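Local coordinates for sulfur carrier protein ThiS (Escherichia coli, PDB 1ZUD) that carries sulfur as a C-terminal thiocarboxylate and donates it in the synthesis of the thiazole phosphate moiety of thiamine phosphate, at residues Ala33-Asn37 and Gln38-Pro42. Numbering follows the deposited sequence. Where two conformers were deposited one is given.
Sequences ALAIN and QQIVP
A tight beta hairpin folds strand 32-36 back onto strand 39-40, the outermost strand of the ThiS sheet, through a type I' turn from Ile36 to Gln39. Asn37 and Gln38 take the two turn positions with positive phi (53° and 69°), a conformation asparagine tolerates well. Ile36 and Gln39 form the hydrogen-bonded pair: Ile36 N gives a 2.8 Å bond to Gln39 O, and Gln39 N returns one of 3.1 Å to Ile36 O. Further along, Val41 N reaches Leu34 O at 2.9 Å, and a water links Leu34 N to Val41 O. In one of two conformers Gln39 NE2 can donate to Asn37 O. The side-chain amide of Asn37 bonds to Asp55 and Gln56, tying the turn to the start of strand 56-61 and the residue before it. On the face towards helix 18-24, Val41 CG2, beside its own backbone N (CG1 anti, chi1 178°), packs 4.0 Å from Ile36 CD1, and Leu34 CD2 lies alongside Val41 CB; beta-branched Ile36 and Val41 suit extended strands, and with Leu34 they fill this buried face. Ile40, on the other face with Ala35, packs on Leu173 of the ThiF chain, which also takes backbone hydrogen bonds from Gln38 and Ile40. The arrangement is a beta hairpin with a two-residue type I' loop within the ubiquitin-like fold of ThiS.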
ATOM      1  N   ALA D  33      16.411 -16.156   1.847  1.00 23.45           N
ATOM      2  CA  ALA D  33      17.253 -15.161   2.501  1.00 28.34           C
ATOM      3  C   ALA D  33      16.899 -15.371   3.958  1.00 25.88           C
ATOM      4  O   ALA D  33      15.851 -15.926   4.279  1.00 26.25           O
ATOM      5  CB  ALA D  33      16.926 -13.709   2.041  1.00 25.93           C
ATOM      6  N   LEU D  34      17.777 -14.934   4.837  1.00 28.07           N
ATOM      7  CA  LEU D  34      17.583 -15.145   6.259  1.00 27.06           C
ATOM      8  C   LEU D  34      17.882 -13.860   7.069  1.00 23.37           C
ATOM      9  O   LEU D  34      18.816 -13.098   6.755  1.00 22.93           O
ATOM     10  CB  LEU D  34      18.506 -16.324   6.696  1.00 24.77           C
ATOM     11  CG  LEU D  34      18.365 -16.699   8.176  1.00 26.67           C
ATOM     12  CD1 LEU D  34      17.945 -18.151   8.272  1.00 32.03           C
ATOM     13  CD2 LEU D  34      19.643 -16.400   8.936  1.00 29.35           C
ATOM     14  N   ALA D  35      17.062 -13.601   8.085  1.00 21.54           N
ATOM     15  CA  ALA D  35      17.299 -12.468   8.955  1.00 23.99           C
ATOM     16  C   ALA D  35      17.442 -13.002  10.380  1.00 25.11           C
ATOM     17  O   ALA D  35      16.791 -13.998  10.755  1.00 26.85           O
ATOM     18  CB  ALA D  35      16.150 -11.504   8.913  1.00 22.14           C
ATOM     19  N   ILE D  36      18.306 -12.371  11.166  1.00 27.45           N
ATOM     20  CA  ILE D  36      18.423 -12.776  12.577  1.00 25.95           C
ATOM     21  C   ILE D  36      18.250 -11.500  13.331  1.00 25.38           C
ATOM     22  O   ILE D  36      18.974 -10.536  13.076  1.00 28.01           O
ATOM     23  CB  ILE D  36      19.809 -13.423  12.929  1.00 30.84           C
ATOM     24  CG1 ILE D  36      19.845 -14.831  12.349  1.00 31.25           C
ATOM     25  CG2 ILE D  36      20.012 -13.494  14.500  1.00 27.26           C
ATOM     26  CD1 ILE D  36      21.219 -15.578  12.568  1.00 31.83           C
ATOM     27  N   ASN D  37      17.270 -11.477  14.240  1.00 23.47           N
ATOM     28  CA  ASN D  37      17.035 -10.270  14.997  1.00 28.08           C
ATOM     29  C   ASN D  37      16.849  -9.079  14.074  1.00 28.00           C
ATOM     30  O   ASN D  37      17.425  -8.022  14.270  1.00 25.86           O
ATOM     31  CB  ASN D  37      18.183 -10.032  15.968  1.00 29.05           C
ATOM     32  CG  ASN D  37      18.300 -11.168  16.967  1.00 38.65           C
ATOM     33  OD1 ASN D  37      17.301 -11.819  17.275  1.00 35.49           O
ATOM     34  ND2 ASN D  37      19.515 -11.430  17.459  1.00 41.94           N
ATOM     35  N   GLN D  38      16.055  -9.293  13.032  1.00 29.58           N
ATOM     36  CA  GLN D  38      15.731  -8.221  12.097  1.00 26.45           C
ATOM     37  C   GLN D  38      16.819  -7.664  11.184  1.00 25.88           C
ATOM     38  O   GLN D  38      16.655  -6.605  10.595  1.00 26.76           O
ATOM     39  CB  GLN D  38      15.006  -7.102  12.859  1.00 31.77           C
ATOM     40  CG  GLN D  38      13.657  -7.578  13.496  1.00 37.78           C
ATOM     41  CD  GLN D  38      13.818  -8.392  14.801  1.00 43.76           C
ATOM     42  OE1 GLN D  38      14.548  -7.992  15.744  1.00 42.82           O
ATOM     43  NE2 GLN D  38      13.122  -9.535  14.866  1.00 48.68           N
ATOM     44  N   GLN D  39      17.916  -8.398  11.025  1.00 24.34           N
ATOM     45  CA  GLN D  39      18.992  -7.943  10.135  1.00 25.28           C
ATOM     46  C   GLN D  39      19.292  -9.111   9.218  1.00 18.37           C
ATOM     47  O   GLN D  39      19.407 -10.255   9.642  1.00 24.86           O
ATOM     48  CB  GLN D  39      20.218  -7.527  10.965  0.50 27.71           C
ATOM     49  CG  GLN D  39      19.886  -7.024  12.408  0.50 31.07           C
ATOM     50  CD  GLN D  39      19.479  -5.535  12.543  0.50 40.12           C
ATOM     51  OE1 GLN D  39      20.196  -4.623  12.106  0.50 37.87           O
ATOM     52  NE2 GLN D  39      18.336  -5.295  13.192  0.50 41.21           N
ATOM     53  N   ILE D  40      19.364  -8.829   7.939  1.00 20.90           N
ATOM     54  CA  ILE D  40      19.698  -9.869   6.986  1.00 22.57           C
ATOM     55  C   ILE D  40      21.120 -10.378   7.271  1.00 22.63           C
ATOM     56  O   ILE D  40      22.000  -9.594   7.581  1.00 20.38           O
ATOM     57  CB  ILE D  40      19.728  -9.308   5.557  1.00 23.82           C
ATOM     58  CG1 ILE D  40      18.314  -8.777   5.205  1.00 24.16           C
ATOM     59  CG2 ILE D  40      20.212 -10.410   4.564  1.00 21.13           C
ATOM     60  CD1 ILE D  40      17.281  -9.890   5.069  1.00 22.38           C
ATOM     61  N   VAL D  41      21.299 -11.679   7.133  1.00 22.71           N
ATOM     62  CA  VAL D  41      22.586 -12.338   7.264  1.00 25.48           C
ATOM     63  C   VAL D  41      22.848 -12.864   5.836  1.00 18.81           C
ATOM     64  O   VAL D  41      22.197 -13.800   5.395  1.00 26.63           O
ATOM     65  CB  VAL D  41      22.561 -13.541   8.230  1.00 28.62           C
ATOM     66  CG1 VAL D  41      23.974 -14.171   8.239  1.00 22.26           C
ATOM     67  CG2 VAL D  41      22.217 -13.089   9.644  1.00 19.60           C
ATOM     68  N   PRO D  42      23.770 -12.236   5.096  1.00 25.56           N
ATOM     69  CA  PRO D  42      24.074 -12.670   3.728  1.00 24.61           C
ATOM     70  C   PRO D  42      24.374 -14.176   3.675  1.00 27.54           C
ATOM     71  O   PRO D  42      25.089 -14.714   4.505  1.00 23.42           O
ATOM     72  CB  PRO D  42      25.269 -11.796   3.344  1.00 26.39           C
ATOM     73  CG  PRO D  42      25.082 -10.553   4.136  1.00 28.89           C
ATOM     74  CD  PRO D  42      24.655 -11.104   5.499  1.00 24.92           C
TER
HETATM   75  O   HOH W   1      19.955 -13.857   3.568  1.00 23.39           O